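Local coordinates for protein BAG family molecular chaperone regulator 2 (Arabidopsis thaliana, PDB 4HWD) that probably acts as a co-chaperone that binds the ATPase domain of HSP70/HSC70 chaperones through its BAG domain and regulates programmed cell death and stress responses, at residues M49-L52 / V53-D56; K67-M70 / Q71-L75. All blocks are in the same frame, centred on the assembly; numbering follows the deposited sequence.

Contact 1 (M49-L52 / V53-D56)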
loop_
_atom_site.group_PDB
_atom_site.type_symbol
_atom_site.label_atom_id
_atom_site.label_comp_id
_atom_site.label_asym_id
_atom_site.label_seq_id
_atom_site.Cartn_x
_atom_site.Cartn_y
_atom_site.Cartn_z
ATOM N N MET A 49 2.054 -4.978 -2.238
ATOM C CA MET A 49 3.423 -5.409 -2.509
ATOM C C MET A 49 3.825 -5.049 -3.933
ATOM O O MET A 49 4.967 -4.666 -4.190
ATOM C CB MET A 49 3.565 -6.924 -2.291
ATOM C CG MET A 49 3.402 -7.382 -0.838
ATOM S SD MET A 49 4.646 -6.669 0.277
ATOM C CE MET A 49 6.159 -7.554 -0.237
ATOM N N ASN A 50 2.885 -5.166 -4.861
ATOM C CA ASN A 50 3.177 -4.819 -6.249
ATOM C C ASN A 50 3.585 -3.350 -6.365
ATOM O O ASN A 50 4.466 -3.009 -7.149
ATOM C CB ASN A 50 1.965 -5.061 -7.134
ATOM C CG ASN A 50 2.259 -4.766 -8.588
ATOM O OD1 ASN A 50 2.295 -5.667 -9.424
ATOM N ND2 ASN A 50 2.484 -3.496 -8.896
ATOM N N GLN A 51 2.933 -2.481 -5.593
ATOM C CA GLN A 51 3.257 -1.057 -5.614
ATOM C C GLN A 51 4.623 -0.851 -4.983
ATOM O O GLN A 51 5.371 0.038 -5.371
ATOM C CB GLN A 51 2.212 -0.252 -4.832
ATOM C CG GLN A 51 0.872 -0.097 -5.519
ATOM C CD GLN A 51 1.002 0.460 -6.935
ATOM O OE1 GLN A 51 1.823 1.342 -7.194
ATOM N NE2 GLN A 51 0.179 -0.048 -7.855
ATOM N N LEU A 52 4.940 -1.683 -3.997
ATOM C CA LEU A 52 6.209 -1.589 -3.291
ATOM C C LEU A 52 7.414 -1.960 -4.173
ATOM O O LEU A 52 8.482 -1.356 -4.051
ATOM C CB LEU A 52 6.161 -2.470 -2.033
ATOM C CG LEU A 52 7.175 -2.137 -0.935
ATOM C CD1 LEU A 52 7.088 -0.662 -0.591
ATOM C CD2 LEU A 52 6.907 -2.992 0.291
ATOM N N VAL A 53 7.257 -2.949 -5.048
ATOM C CA VAL A 53 8.352 -3.322 -5.945
ATOM C C VAL A 53 8.483 -2.219 -6.998
ATOM O O VAL A 53 9.591 -1.786 -7.320
ATOM C CB VAL A 53 8.102 -4.682 -6.668
ATOM C CG1 VAL A 53 7.892 -5.791 -5.641
ATOM C CG2 VAL A 53 6.912 -4.582 -7.608
ATOM N N LYS A 54 7.343 -1.766 -7.526
ATOM C CA LYS A 54 7.324 -0.698 -8.524
ATOM C C LYS A 54 8.043 0.514 -7.967
ATOM O O LYS A 54 8.837 1.151 -8.659
ATOM C CB LYS A 54 5.888 -0.308 -8.882
ATOM C CG LYS A 54 5.133 -1.347 -9.668
ATOM C CD LYS A 54 3.872 -0.747 -10.247
ATOM C CE LYS A 54 3.177 -1.723 -11.184
ATOM N NZ LYS A 54 2.004 -1.087 -11.825
ATOM N N LEU A 55 7.768 0.828 -6.708
ATOM C CA LEU A 55 8.407 1.959 -6.064
ATOM C C LEU A 55 9.915 1.742 -6.086
ATOM O O LEU A 55 10.636 2.458 -6.773
ATOM C CB LEU A 55 7.924 2.091 -4.623
ATOM C CG LEU A 55 8.380 3.361 -3.911
ATOM C CD1 LEU A 55 7.654 4.551 -4.506
ATOM C CD2 LEU A 55 8.088 3.263 -2.430
ATOM N N ASP A 56 10.382 0.741 -5.345
ATOM C CA ASP A 56 11.807 0.423 -5.263
ATOM C C ASP A 56 12.551 0.455 -6.597
ATOM O O ASP A 56 13.706 0.878 -6.656
ATOM C CB ASP A 56 11.996 -0.944 -4.602
ATOM C CG ASP A 56 11.683 -0.920 -3.118
ATOM O OD1 ASP A 56 11.703 -1.997 -2.487
ATOM O OD2 ASP A 56 11.420 0.178 -2.582
#
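Four successive i to i+4 backbone hydrogen bonds join Met49-Leu52 to Val53-Asp56 as consecutive turns of one alpha-helix. Val53 N donates to Met49 O at 3.0 Å. Lys54 N reaches Asn50 O at 3.2 Å, nearly straight at 165°, and the bond from Asp56 N to Leu52 O is as straight. Leu55 N completes the set by bonding to Gln51 O.

The side chains of Asn50 and Lys54 meet one turn apart on the outer surface. Asn50 holds CG anti to its backbone N (chi1 -178°), and the lysine chain is extended beyond CG. The two side chains cross obliquely, and Asn50 ND2 is 3.0 Å from Lys54 CE, a tight approach. It is the aliphatic part of the lysine that touches. Lys54 NZ stays 3.8 Å from Asn50 ND2.

The helix is 38-57, the second in chain order of the three helices whose bundle forms the BAG domain. Its two faces differ here. Leu52 and Leu55 turn inward, and their methyls Leu52 CD1 and Leu55 CD2 are 4.4 Å apart. Leu52 rests on Leu75 and His76 of helix 63-89. Leu55 is buried, and packs on Ile12 of helix 2-31 and on Glu72 of helix 63-89. Gln51 touches helix 2-31 at Ile12, Gln15 and Leu19.

Val53 lies on the outer side and packs back on the preceding turn. Its CG1 branch is 3.5 Å from Met49 O. Its CG2 branch sits between the backbone N and the carbonyl carbon and faces Asn50 O. At the last position, Asp56 CG lies 3.4 Å from Leu52 O.

Contact 2 (K67-M70 / Q71-L75)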
loop_
_atom_site.group_PDB
_atom_site.type_symbol
_atom_site.label_atom_id
_atom_site.label_comp_id
_atom_site.label_asym_id
_atom_site.label_seq_id
_atom_site.Cartn_x
_atom_site.Cartn_y
_atom_site.Cartn_z
ATOM N N LYS A 67 10.454 11.492 -0.775
ATOM C CA LYS A 67 9.060 11.188 -1.050
ATOM C C LYS A 67 8.832 9.682 -1.127
ATOM O O LYS A 67 7.998 9.144 -0.401
ATOM C CB LYS A 67 8.630 11.831 -2.363
ATOM C CG LYS A 67 8.076 13.230 -2.220
ATOM C CD LYS A 67 7.702 13.806 -3.577
ATOM C CE LYS A 67 6.713 14.956 -3.429
ATOM N NZ LYS A 67 7.146 15.974 -2.428
ATOM N N LYS A 68 9.569 9.010 -2.008
ATOM C CA LYS A 68 9.437 7.563 -2.165
ATOM C C LYS A 68 9.600 6.885 -0.807
ATOM O O LYS A 68 8.927 5.903 -0.507
ATOM C CB LYS A 68 10.487 7.019 -3.134
ATOM C CG LYS A 68 11.888 6.955 -2.556
ATOM C CD LYS A 68 12.514 5.605 -2.852
ATOM C CE LYS A 68 13.948 5.520 -2.361
ATOM N NZ LYS A 68 14.598 4.250 -2.803
ATOM N N LYS A 69 10.511 7.417 0.003
ATOM C CA LYS A 69 10.759 6.904 1.341
ATOM C C LYS A 69 9.512 6.827 2.226
ATOM O O LYS A 69 9.047 5.732 2.562
ATOM C CB LYS A 69 11.726 7.836 2.076
ATOM C CG LYS A 69 11.804 7.630 3.581
ATOM C CD LYS A 69 12.509 8.805 4.249
ATOM C CE LYS A 69 12.483 8.704 5.766
ATOM N NZ LYS A 69 13.304 7.573 6.274
ATOM N N MET A 70 8.946 7.990 2.552
ATOM C CA MET A 70 7.713 8.074 3.329
ATOM C C MET A 70 6.606 7.239 2.691
ATOM O O MET A 70 5.668 6.814 3.363
ATOM C CB MET A 70 7.243 9.528 3.420
ATOM C CG MET A 70 5.859 9.687 4.061
ATOM S SD MET A 70 4.671 10.628 3.063
ATOM C CE MET A 70 3.884 9.325 2.120
ATOM N N GLN A 71 6.726 7.010 1.390
ATOM C CA GLN A 71 5.738 6.238 0.655
ATOM C C GLN A 71 5.870 4.724 0.871
ATOM O O GLN A 71 4.872 4.034 1.079
ATOM C CB GLN A 71 5.832 6.568 -0.833
ATOM C CG GLN A 71 4.578 6.203 -1.604
ATOM C CD GLN A 71 3.368 7.005 -1.147
ATOM O OE1 GLN A 71 2.251 6.502 -1.140
ATOM N NE2 GLN A 71 3.589 8.261 -0.774
ATOM N N GLU A 72 7.085 4.190 0.812
ATOM C CA GLU A 72 7.231 2.758 1.036
ATOM C C GLU A 72 7.114 2.492 2.533
ATOM O O GLU A 72 6.786 1.386 2.953
ATOM C CB GLU A 72 8.558 2.235 0.484
ATOM C CG GLU A 72 9.806 2.709 1.179
ATOM C CD GLU A 72 11.020 1.988 0.644
ATOM O OE1 GLU A 72 11.313 2.148 -0.564
ATOM O OE2 GLU A 72 11.664 1.250 1.424
ATOM N N GLU A 73 7.371 3.530 3.322
ATOM C CA GLU A 73 7.258 3.472 4.773
ATOM C C GLU A 73 5.766 3.382 5.124
ATOM O O GLU A 73 5.365 2.704 6.084
ATOM C CB GLU A 73 7.874 4.731 5.381
ATOM C CG GLU A 73 7.470 5.013 6.815
ATOM C CD GLU A 73 8.369 6.045 7.478
ATOM O OE1 GLU A 73 8.023 6.523 8.584
ATOM O OE2 GLU A 73 9.430 6.370 6.899
ATOM N N ARG A 74 4.951 4.074 4.329
ATOM C CA ARG A 74 3.501 4.081 4.499
ATOM C C ARG A 74 2.962 2.727 4.071
ATOM O O ARG A 74 2.044 2.190 4.689
ATOM C CB ARG A 74 2.878 5.184 3.640
ATOM C CG ARG A 74 1.435 4.933 3.249
ATOM C CD ARG A 74 0.768 6.233 2.839
ATOM N NE ARG A 74 0.593 7.121 3.986
ATOM C CZ ARG A 74 0.581 8.449 3.908
ATOM N NH1 ARG A 74 0.740 9.053 2.733
ATOM N NH2 ARG A 74 0.403 9.178 5.001
ATOM N N LEU A 75 3.551 2.186 3.008
ATOM C CA LEU A 75 3.172 0.885 2.473
ATOM C C LEU A 75 3.526 -0.221 3.455
ATOM O O LEU A 75 2.819 -1.222 3.553
ATOM C CB LEU A 75 3.885 0.628 1.144
ATOM C CG LEU A 75 3.162 1.122 -0.097
ATOM C CD1 LEU A 75 4.102 1.095 -1.292
ATOM C CD2 LEU A 75 1.930 0.259 -0.338
#
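Met70 folds its side chain forward over the next turn and meets both Gln71 and Arg74. Its CG is anti to the backbone N, but the chain then bends at chi2 (-126°) and chi3 (91°). These bends bring the terminal methyl close to two polar groups, roughly at right angles as seen from CE. Met70 CE is 3.1 Å from Gln71 NE2 and 3.2 Å from Arg74 NH1. The methyl comes to the guanidinium obliquely. Met70 and Arg74 run side by side and point the same way, whereas Met70 and Gln71 cross at a slant. The backbones of the first pair are also joined: Arg74 N donates to Met70 O at 3.0 Å.

Gln71 is the buried member of the group. Its CB lies 3.2 Å from Lys68 O, and its N donates to Lys67 O, with a weak second bond to Lys68 O. All of this belongs to helix 63-89, the last helix of the three-helix BAG bundle. Gln71 faces helix 2-31, where it touches Ser13 and Val16.

Two lysine-glutamate pairs, each spaced i to i+4, lie along the same helix. Lys69 and Glu73 lie side by side, with Lys69 NZ 4.1 Å from Glu73 OE2. Lys68 NZ is 4.5 Å from Glu72 OE1. Both separations exceed a salt bridge, although the opposite charges probably attract each other. Backbone bonds join the same pairs, Glu72 N to Lys68 O at 2.8 Å and Glu73 N to Lys69 O at 2.9 Å. Lys67 has its own ionic partner one turn back, a salt bridge to Asp63.

Both contacts are local, at the surface of the three-helix bundle, and their centres are about 10 Å apart. Contact 1 lies on helix 38-57 and contact 2 on helix 63-89, its successor in the chain. Each has a single buried side chain among those that touch: Leu55 in contact 1 and Gln71 in contact 2. The inner side of contact 1 is leucine-rich, while contact 2 is dominated by charged and polar chains. They meet where Leu52 and Leu55 pack on Glu72. At the edge of that packing Asp56 OD2 lies 2.8 Å from Glu72 OE1, so a shared proton is possible.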